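PDB 7ML9: insecticidal protein, which is a putative beta-pore-forming toxin of the epsilon-toxin/MTX2 family, active against western corn rootworm and probably killing gut cells by perforating their membranes. Local coordinates for residues A[132-138]-A[181-187]; A[151-156]-A[168-173]; A[282-288]-A[304-310]. All blocks are in the same frame, centred on the assembly; numbering follows the deposited sequence.

Interaction 1: residues A[132-138]-A[181-187]; sequences YTYTEST and KTKQVSY
Residues 132-138 and 181-187 run antiparallel in unbroken register from Tyr132-Tyr187 to Thr138-Lys181, their axes 4.6 Å apart and their N-to-C directions at 157°. They form one ladder in the long, twisted sheet of an aerolysin-type toxin. Thr133, Thr135, Ser137, Thr182, Gln184 and Ser186 line one face. There Gln184, bent at chi2 (82°), lays its amide beside Thr135, and NE2 donates to Thr135 OG1 over 3.0 Å, with the hydroxyl oxygen close to the amide plane. Further along, Thr182 CG2 packs against Ser137 OG at 3.6 Å. The other face carries the aromatic side chains. Tyr134 and Tyr187 meet obliquely, ring planes 33° apart, with Tyr187 CE2 3.5 Å from Tyr134 CB; Val185 CG2 covers one face of the Tyr187 ring near its rim. Leu208 from strand 201-229 packs on both tyrosines, and Tyr134 OH bonds to Asn278. Glu136, its chain extended beyond CG, reaches across Val185 to the edge of the Tyr187 ring. Its OE2 also pairs with Arg314, while Tyr187 OH accepts from Gly280 N, so both partners are held twice. Between them, Tyr187 OH donates to the anti lone pair of Glu136 OE2 at 2.6 Å.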
# COMPACT_ATOMS: atom_id res chain seq x y z
N TYR A 132 3.93 -20.57 -20.91
CA TYR A 132 3.87 -20.97 -19.51
C TYR A 132 2.55 -20.44 -18.97
O TYR A 132 2.15 -19.33 -19.31
CB TYR A 132 5.06 -20.45 -18.69
CG TYR A 132 5.35 -21.28 -17.47
CD1 TYR A 132 4.72 -21.01 -16.25
CD2 TYR A 132 6.25 -22.34 -17.52
CE1 TYR A 132 4.97 -21.79 -15.13
CE2 TYR A 132 6.50 -23.11 -16.40
CZ TYR A 132 5.87 -22.82 -15.21
OH TYR A 132 6.12 -23.59 -14.11
N THR A 133 1.88 -21.24 -18.16
CA THR A 133 0.63 -20.82 -17.53
C THR A 133 0.96 -20.44 -16.10
O THR A 133 1.36 -21.28 -15.29
CB THR A 133 -0.42 -21.92 -17.59
OG1 THR A 133 -0.76 -22.14 -18.97
CG2 THR A 133 -1.69 -21.49 -16.82
N TYR A 134 0.82 -19.16 -15.80
CA TYR A 134 1.38 -18.59 -14.58
C TYR A 134 0.27 -17.88 -13.81
O TYR A 134 -0.59 -17.24 -14.40
CB TYR A 134 2.49 -17.60 -14.93
CG TYR A 134 3.32 -17.18 -13.75
CD1 TYR A 134 4.31 -18.00 -13.23
CD2 TYR A 134 3.10 -15.94 -13.13
CE1 TYR A 134 5.08 -17.62 -12.14
CE2 TYR A 134 3.86 -15.55 -12.05
CZ TYR A 134 4.85 -16.39 -11.54
OH TYR A 134 5.61 -15.99 -10.45
N THR A 135 0.33 -17.98 -12.49
CA THR A 135 -0.60 -17.26 -11.61
C THR A 135 0.12 -16.05 -11.02
O THR A 135 0.94 -16.20 -10.11
CB THR A 135 -1.13 -18.17 -10.52
OG1 THR A 135 -1.83 -19.27 -11.11
CG2 THR A 135 -2.09 -17.38 -9.60
N GLU A 136 -0.18 -14.88 -11.56
CA GLU A 136 0.20 -13.62 -10.94
C GLU A 136 -0.66 -13.38 -9.71
O GLU A 136 -1.87 -13.67 -9.70
CB GLU A 136 0.05 -12.46 -11.92
CG GLU A 136 0.82 -12.60 -13.22
CD GLU A 136 0.47 -11.51 -14.20
OE1 GLU A 136 -0.50 -10.76 -13.94
OE2 GLU A 136 1.14 -11.40 -15.25
N SER A 137 -0.04 -12.86 -8.66
CA SER A 137 -0.71 -12.60 -7.40
C SER A 137 -0.32 -11.22 -6.91
O SER A 137 0.85 -10.83 -7.01
CB SER A 137 -0.33 -13.65 -6.35
OG SER A 137 -1.28 -13.70 -5.30
N THR A 138 -1.30 -10.47 -6.40
CA THR A 138 -1.05 -9.23 -5.69
C THR A 138 -1.81 -9.29 -4.37
O THR A 138 -3.00 -9.59 -4.37
CB THR A 138 -1.52 -8.01 -6.48
OG1 THR A 138 -0.81 -7.93 -7.72
CG2 THR A 138 -1.29 -6.73 -5.67
N LYS A 181 -5.55 -10.79 -4.83
CA LYS A 181 -6.09 -10.84 -6.18
C LYS A 181 -5.16 -11.70 -7.03
O LYS A 181 -3.95 -11.50 -6.99
CB LYS A 181 -6.15 -9.43 -6.79
CG LYS A 181 -7.46 -8.66 -6.68
CD LYS A 181 -7.38 -7.45 -7.61
CE LYS A 181 -8.63 -6.57 -7.59
NZ LYS A 181 -8.70 -5.68 -6.39
N THR A 182 -5.72 -12.65 -7.79
CA THR A 182 -4.90 -13.50 -8.65
C THR A 182 -5.43 -13.46 -10.08
O THR A 182 -6.63 -13.36 -10.31
CB THR A 182 -4.86 -14.97 -8.19
OG1 THR A 182 -6.19 -15.50 -8.15
CG2 THR A 182 -4.22 -15.09 -6.83
N LYS A 183 -4.50 -13.51 -11.03
CA LYS A 183 -4.81 -13.69 -12.44
C LYS A 183 -3.99 -14.85 -12.96
O LYS A 183 -2.77 -14.88 -12.77
CB LYS A 183 -4.50 -12.44 -13.27
CG LYS A 183 -5.00 -11.12 -12.76
CD LYS A 183 -4.66 -10.04 -13.78
CE LYS A 183 -4.65 -8.66 -13.14
NZ LYS A 183 -6.02 -8.22 -12.78
N GLN A 184 -4.64 -15.82 -13.59
CA GLN A 184 -3.90 -16.74 -14.43
C GLN A 184 -3.65 -16.06 -15.76
O GLN A 184 -4.53 -15.40 -16.32
CB GLN A 184 -4.66 -18.05 -14.64
CG GLN A 184 -4.45 -19.03 -13.51
CD GLN A 184 -5.35 -18.71 -12.33
OE1 GLN A 184 -6.48 -18.28 -12.52
NE2 GLN A 184 -4.84 -18.91 -11.12
N VAL A 185 -2.41 -16.17 -16.25
CA VAL A 185 -2.05 -15.57 -17.52
C VAL A 185 -1.29 -16.61 -18.32
O VAL A 185 -0.76 -17.58 -17.79
CB VAL A 185 -1.21 -14.28 -17.35
CG1 VAL A 185 -1.97 -13.21 -16.57
CG2 VAL A 185 0.13 -14.60 -16.66
N SER A 186 -1.26 -16.40 -19.62
CA SER A 186 -0.40 -17.16 -20.51
C SER A 186 0.74 -16.24 -20.92
O SER A 186 0.49 -15.15 -21.45
CB SER A 186 -1.16 -17.69 -21.72
OG SER A 186 -0.38 -18.64 -22.42
N TYR A 187 1.97 -16.67 -20.65
CA TYR A 187 3.17 -16.02 -21.16
C TYR A 187 3.65 -16.75 -22.40
O TYR A 187 3.64 -17.98 -22.43
CB TYR A 187 4.28 -16.02 -20.11
CG TYR A 187 3.97 -15.19 -18.87
CD1 TYR A 187 3.36 -13.95 -18.97
CD2 TYR A 187 4.32 -15.65 -17.61
CE1 TYR A 187 3.10 -13.19 -17.83
CE2 TYR A 187 4.06 -14.90 -16.46
CZ TYR A 187 3.45 -13.68 -16.59
OH TYR A 187 3.20 -12.93 -15.45

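Interaction 2: residues A[151-156]-A[168-173]; sequences KTTATM and STEYNF
The Phe173 ring has the methyl of Thr152 over one face: CG2 sits 3.9 Å from the ring centroid and 21° off the normal, a CH-pi contact displaced toward the rim. Ala154 CB comes in obliquely, 3.8 Å from Phe173 CE1. Tyr171 is met at its edge instead, where Met156 CB lies 4.1 Å from CE2 and the carbonyl oxygen of Ala154 is also near the ring plane. With CG anti to the backbone N (chi1 -172°), the Asn172 amide turns back toward residues 151 and 152. Its side chain crosses that of Lys151 at about a right angle, ND2 lying 3.6 Å from Lys151 CE, while OD1 accepts from Gln174 N and from a water, at 2.7 Å, that in turn accepts from Thr152 N. Backbone bonds from Thr152-Phe173 to Met156-Thr169 stitch together an antiparallel beta hairpin, strands 153-160 and 165-172. In aerolysin-like toxins a hairpin tucked against the body in this way is the part thought to unfold and line the membrane barrel, and this one probably does the same. Its inner face, with Ala154, Met156, Tyr171 and Phe173, packs on Ala91, Ala93, Ala217 and Leu219 of the long strands, and Thr169 OG1 bonds to Asn140. The other face is polar: Thr155 OG1 rests against Glu170 CG, and Thr153 OG1 makes a weak, 3.5 Å hydrogen bond to Glu170 OE2.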
# COMPACT_ATOMS: atom_id res chain seq x y z
N LYS A 151 -17.12 2.35 5.86
CA LYS A 151 -16.18 1.57 5.06
C LYS A 151 -15.45 2.49 4.09
O LYS A 151 -16.06 3.27 3.35
CB LYS A 151 -16.91 0.46 4.29
CG LYS A 151 -15.95 -0.49 3.56
CD LYS A 151 -16.56 -1.02 2.27
CE LYS A 151 -15.58 -1.93 1.53
NZ LYS A 151 -16.07 -2.16 0.13
N THR A 152 -14.12 2.43 4.13
CA THR A 152 -13.27 3.33 3.38
C THR A 152 -12.21 2.50 2.67
O THR A 152 -11.58 1.64 3.29
CB THR A 152 -12.62 4.38 4.30
OG1 THR A 152 -13.66 5.16 4.92
CG2 THR A 152 -11.68 5.30 3.53
N THR A 153 -12.07 2.73 1.37
CA THR A 153 -11.13 1.99 0.53
C THR A 153 -10.39 2.99 -0.35
O THR A 153 -10.86 4.10 -0.60
CB THR A 153 -11.82 0.95 -0.39
OG1 THR A 153 -12.76 1.61 -1.25
CG2 THR A 153 -12.53 -0.12 0.40
N ALA A 154 -9.22 2.57 -0.81
CA ALA A 154 -8.46 3.38 -1.74
C ALA A 154 -7.54 2.46 -2.53
O ALA A 154 -7.00 1.49 -1.98
CB ALA A 154 -7.64 4.48 -1.04
N THR A 155 -7.37 2.77 -3.80
CA THR A 155 -6.54 1.99 -4.70
C THR A 155 -5.18 2.64 -4.84
O THR A 155 -5.08 3.85 -5.03
CB THR A 155 -7.21 1.85 -6.07
OG1 THR A 155 -8.41 1.10 -5.89
CG2 THR A 155 -6.28 1.13 -7.05
N MET A 156 -4.14 1.83 -4.72
CA MET A 156 -2.77 2.30 -4.84
C MET A 156 -2.13 1.63 -6.05
O MET A 156 -2.26 0.42 -6.23
CB MET A 156 -1.97 1.99 -3.59
CG MET A 156 -0.71 2.80 -3.55
SD MET A 156 0.59 1.92 -2.71
CE MET A 156 0.66 0.43 -3.67
N SER A 168 -1.75 -2.45 -9.42
CA SER A 168 -2.53 -1.74 -8.41
C SER A 168 -3.11 -2.72 -7.40
O SER A 168 -3.09 -3.94 -7.60
CB SER A 168 -3.64 -0.91 -9.04
OG SER A 168 -4.67 -1.74 -9.53
N THR A 169 -3.61 -2.17 -6.30
CA THR A 169 -4.15 -2.96 -5.20
C THR A 169 -5.04 -2.03 -4.38
O THR A 169 -4.76 -0.83 -4.28
CB THR A 169 -3.02 -3.57 -4.36
OG1 THR A 169 -3.54 -4.52 -3.43
CG2 THR A 169 -2.23 -2.48 -3.60
N GLU A 170 -6.12 -2.57 -3.85
CA GLU A 170 -7.13 -1.79 -3.15
C GLU A 170 -7.06 -2.08 -1.66
O GLU A 170 -7.24 -3.23 -1.24
CB GLU A 170 -8.53 -2.06 -3.69
CG GLU A 170 -9.58 -1.14 -3.08
CD GLU A 170 -10.96 -1.30 -3.71
OE1 GLU A 170 -11.37 -2.46 -3.95
OE2 GLU A 170 -11.62 -0.27 -3.97
N TYR A 171 -6.79 -1.05 -0.87
CA TYR A 171 -6.73 -1.19 0.58
C TYR A 171 -8.11 -0.94 1.17
O TYR A 171 -8.82 -0.02 0.75
CB TYR A 171 -5.75 -0.18 1.19
CG TYR A 171 -4.31 -0.57 1.00
CD1 TYR A 171 -3.69 -1.41 1.90
CD2 TYR A 171 -3.59 -0.12 -0.09
CE1 TYR A 171 -2.37 -1.78 1.73
CE2 TYR A 171 -2.28 -0.48 -0.28
CZ TYR A 171 -1.68 -1.31 0.63
OH TYR A 171 -0.37 -1.67 0.45
N ASN A 172 -8.48 -1.77 2.13
CA ASN A 172 -9.56 -1.44 3.06
C ASN A 172 -8.91 -0.90 4.33
O ASN A 172 -8.05 -1.56 4.92
CB ASN A 172 -10.43 -2.66 3.36
CG ASN A 172 -11.66 -2.31 4.17
OD1 ASN A 172 -11.57 -1.64 5.20
ND2 ASN A 172 -12.83 -2.74 3.70
N PHE A 173 -9.35 0.29 4.76
CA PHE A 173 -8.66 1.01 5.82
C PHE A 173 -8.83 0.38 7.19
O PHE A 173 -8.15 0.80 8.13
CB PHE A 173 -9.13 2.47 5.86
CG PHE A 173 -8.50 3.36 4.79
CD1 PHE A 173 -8.04 2.83 3.59
CD2 PHE A 173 -8.38 4.72 5.01
CE1 PHE A 173 -7.46 3.66 2.62
CE2 PHE A 173 -7.81 5.55 4.05
CZ PHE A 173 -7.34 5.02 2.85
O HOH W 1 -12.93 0.50 6.23

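Interaction 3: residues A[282-288]-A[304-310]; sequences DFILKIE and VVQEIKV
Asp282 and Lys309 form the salt bridge across this strand pair: Lys309 NZ approaches Asp282 OD2 at 3.2 Å on its syn side, 16° out of the carboxylate plane, with the two side chains crossing at about a right angle. Next to them, on the other face, Leu285 CG meets Val310 CG2 at 4.0 Å. Ile287 lies side by side with Gln306, CG1 being 3.9 Å from Gln306 CB. Back on the charged face, Lys286 runs parallel to Glu307, and its NZ swings past Val304 CG2 to a weak salt bridge with Glu288 OE2, 3.4 Å away. Beneath these side chains the antiparallel ladder is regular until a classic beta bulge, where Val305 and Gln306 both face Ile287. Ile287 O takes the Val305 N-H at 2.7 Å, and Ile287 N gives to Gln306 O at 2.8 Å. Ile194, from strand 193-196, packs on Ile287, Gln306 and Ile308. Strand 201-229 positions the outer groups: Asn209 holds Asp282 OD1, and Arg203 pairs with Glu288 OE1. Asp282, between one lysine and a neutral amide, thus links strands 201-229, 266-289 and 303-323, whereas Glu288 joins only 266-289 to 201-229 and, between lysine and arginine, is probably held ionised.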
# COMPACT_ATOMS: atom_id res chain seq x y z
N ASP A 282 10.61 -12.43 -18.17
CA ASP A 282 10.93 -12.70 -19.57
C ASP A 282 11.28 -14.18 -19.70
O ASP A 282 11.27 -14.93 -18.72
CB ASP A 282 12.07 -11.78 -20.07
CG ASP A 282 13.43 -12.07 -19.41
OD1 ASP A 282 13.59 -13.02 -18.61
OD2 ASP A 282 14.37 -11.30 -19.72
N PHE A 283 11.59 -14.60 -20.93
CA PHE A 283 12.11 -15.94 -21.18
C PHE A 283 13.61 -15.86 -21.47
O PHE A 283 14.09 -14.91 -22.10
CB PHE A 283 11.42 -16.60 -22.38
CG PHE A 283 10.02 -17.09 -22.09
CD1 PHE A 283 9.81 -18.33 -21.51
CD2 PHE A 283 8.91 -16.30 -22.41
CE1 PHE A 283 8.50 -18.79 -21.25
CE2 PHE A 283 7.62 -16.76 -22.17
CZ PHE A 283 7.42 -17.99 -21.59
N ILE A 284 14.34 -16.87 -21.00
CA ILE A 284 15.70 -17.14 -21.47
C ILE A 284 15.67 -18.45 -22.25
O ILE A 284 15.17 -19.47 -21.76
CB ILE A 284 16.70 -17.18 -20.31
CG1 ILE A 284 18.11 -17.52 -20.82
CG2 ILE A 284 16.26 -18.15 -19.23
CD1 ILE A 284 19.22 -16.85 -20.01
N LEU A 285 16.19 -18.41 -23.48
CA LEU A 285 16.39 -19.60 -24.31
C LEU A 285 17.85 -20.03 -24.25
O LEU A 285 18.74 -19.21 -24.45
CB LEU A 285 15.98 -19.35 -25.75
CG LEU A 285 14.55 -18.90 -26.02
CD1 LEU A 285 14.25 -18.94 -27.52
CD2 LEU A 285 13.60 -19.77 -25.25
N LYS A 286 18.08 -21.29 -23.95
CA LYS A 286 19.40 -21.89 -23.86
C LYS A 286 19.56 -22.84 -25.04
O LYS A 286 18.76 -23.76 -25.21
CB LYS A 286 19.54 -22.60 -22.52
CG LYS A 286 20.79 -23.39 -22.27
CD LYS A 286 20.54 -24.31 -21.08
CE LYS A 286 21.62 -24.21 -20.03
NZ LYS A 286 22.16 -25.56 -19.69
N ILE A 287 20.59 -22.61 -25.86
CA ILE A 287 20.83 -23.38 -27.08
C ILE A 287 21.96 -24.36 -26.83
O ILE A 287 23.08 -23.94 -26.50
CB ILE A 287 21.18 -22.46 -28.26
CG1 ILE A 287 20.21 -21.28 -28.33
CG2 ILE A 287 21.25 -23.26 -29.56
CD1 ILE A 287 18.77 -21.68 -28.51
N GLU A 288 21.69 -25.65 -27.01
CA GLU A 288 22.67 -26.70 -26.77
C GLU A 288 22.98 -27.45 -28.05
O GLU A 288 22.08 -27.78 -28.83
CB GLU A 288 22.19 -27.70 -25.72
CG GLU A 288 22.03 -27.12 -24.33
CD GLU A 288 21.56 -28.17 -23.32
OE1 GLU A 288 21.10 -29.25 -23.76
OE2 GLU A 288 21.66 -27.91 -22.10
N VAL A 304 26.46 -25.87 -24.29
CA VAL A 304 25.69 -24.65 -24.53
C VAL A 304 26.43 -23.78 -25.52
O VAL A 304 27.62 -23.51 -25.38
CB VAL A 304 25.41 -23.91 -23.21
CG1 VAL A 304 24.63 -22.62 -23.50
CG2 VAL A 304 24.59 -24.80 -22.28
N VAL A 305 25.71 -23.33 -26.54
CA VAL A 305 26.29 -22.57 -27.63
C VAL A 305 25.84 -21.11 -27.61
O VAL A 305 26.58 -20.24 -28.10
CB VAL A 305 25.94 -23.23 -28.98
CG1 VAL A 305 25.87 -22.23 -30.13
CG2 VAL A 305 26.93 -24.35 -29.26
N GLN A 306 24.68 -20.81 -27.03
CA GLN A 306 24.09 -19.49 -27.09
C GLN A 306 22.99 -19.42 -26.05
O GLN A 306 22.37 -20.44 -25.72
CB GLN A 306 23.54 -19.21 -28.50
CG GLN A 306 23.03 -17.81 -28.75
CD GLN A 306 22.31 -17.71 -30.08
OE1 GLN A 306 22.18 -18.70 -30.80
NE2 GLN A 306 21.81 -16.52 -30.40
N GLU A 307 22.79 -18.23 -25.49
CA GLU A 307 21.63 -17.94 -24.65
C GLU A 307 21.01 -16.63 -25.12
O GLU A 307 21.72 -15.71 -25.52
CB GLU A 307 22.00 -17.87 -23.17
CG GLU A 307 22.32 -19.23 -22.58
CD GLU A 307 22.55 -19.20 -21.08
OE1 GLU A 307 22.64 -18.10 -20.52
OE2 GLU A 307 22.65 -20.29 -20.47
N ILE A 308 19.68 -16.58 -25.10
CA ILE A 308 18.93 -15.44 -25.59
C ILE A 308 17.89 -15.05 -24.55
O ILE A 308 17.11 -15.90 -24.10
CB ILE A 308 18.22 -15.74 -26.93
CG1 ILE A 308 19.12 -16.51 -27.88
CG2 ILE A 308 17.71 -14.45 -27.57
CD1 ILE A 308 18.45 -16.80 -29.20
N LYS A 309 17.88 -13.78 -24.17
CA LYS A 309 16.80 -13.21 -23.38
C LYS A 309 15.71 -12.74 -24.33
O LYS A 309 15.99 -11.99 -25.27
CB LYS A 309 17.30 -12.05 -22.52
CG LYS A 309 17.64 -12.43 -21.09
CD LYS A 309 17.40 -11.25 -20.16
CE LYS A 309 17.96 -11.51 -18.78
NZ LYS A 309 16.93 -11.30 -17.73
N VAL A 310 14.48 -13.19 -24.10
CA VAL A 310 13.37 -12.95 -25.01
C VAL A 310 12.27 -12.24 -24.22
O VAL A 310 11.87 -12.73 -23.16
CB VAL A 310 12.82 -14.25 -25.62
CG1 VAL A 310 11.59 -13.96 -26.48
CG2 VAL A 310 13.92 -14.93 -26.44

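Interactions 1 and 3 belong to the same large sheet: strand 130-147 neighbours 266-289 and strand 178-189 neighbours 303-323, and the two contacts touch where Phe283 CZ packs on Tyr187 O. Interaction 2 is a separate two-strand hairpin, nested in the chain between the strands of interaction 1 and meeting it through Thr138 and Thr169. It sits nearest the middle of the molecule, its centre about 8 Å from that of the chain, against about 21 Å and about 36 Å for interactions 1 and 3. Interaction 1 is a surface contact of hydroxyls, an amide and a carboxylate, with only Val185 and Tyr187 buried; interaction 2 buries an apolar, aromatic face; interaction 3 pairs aliphatic packing with one salt bridge across the strands.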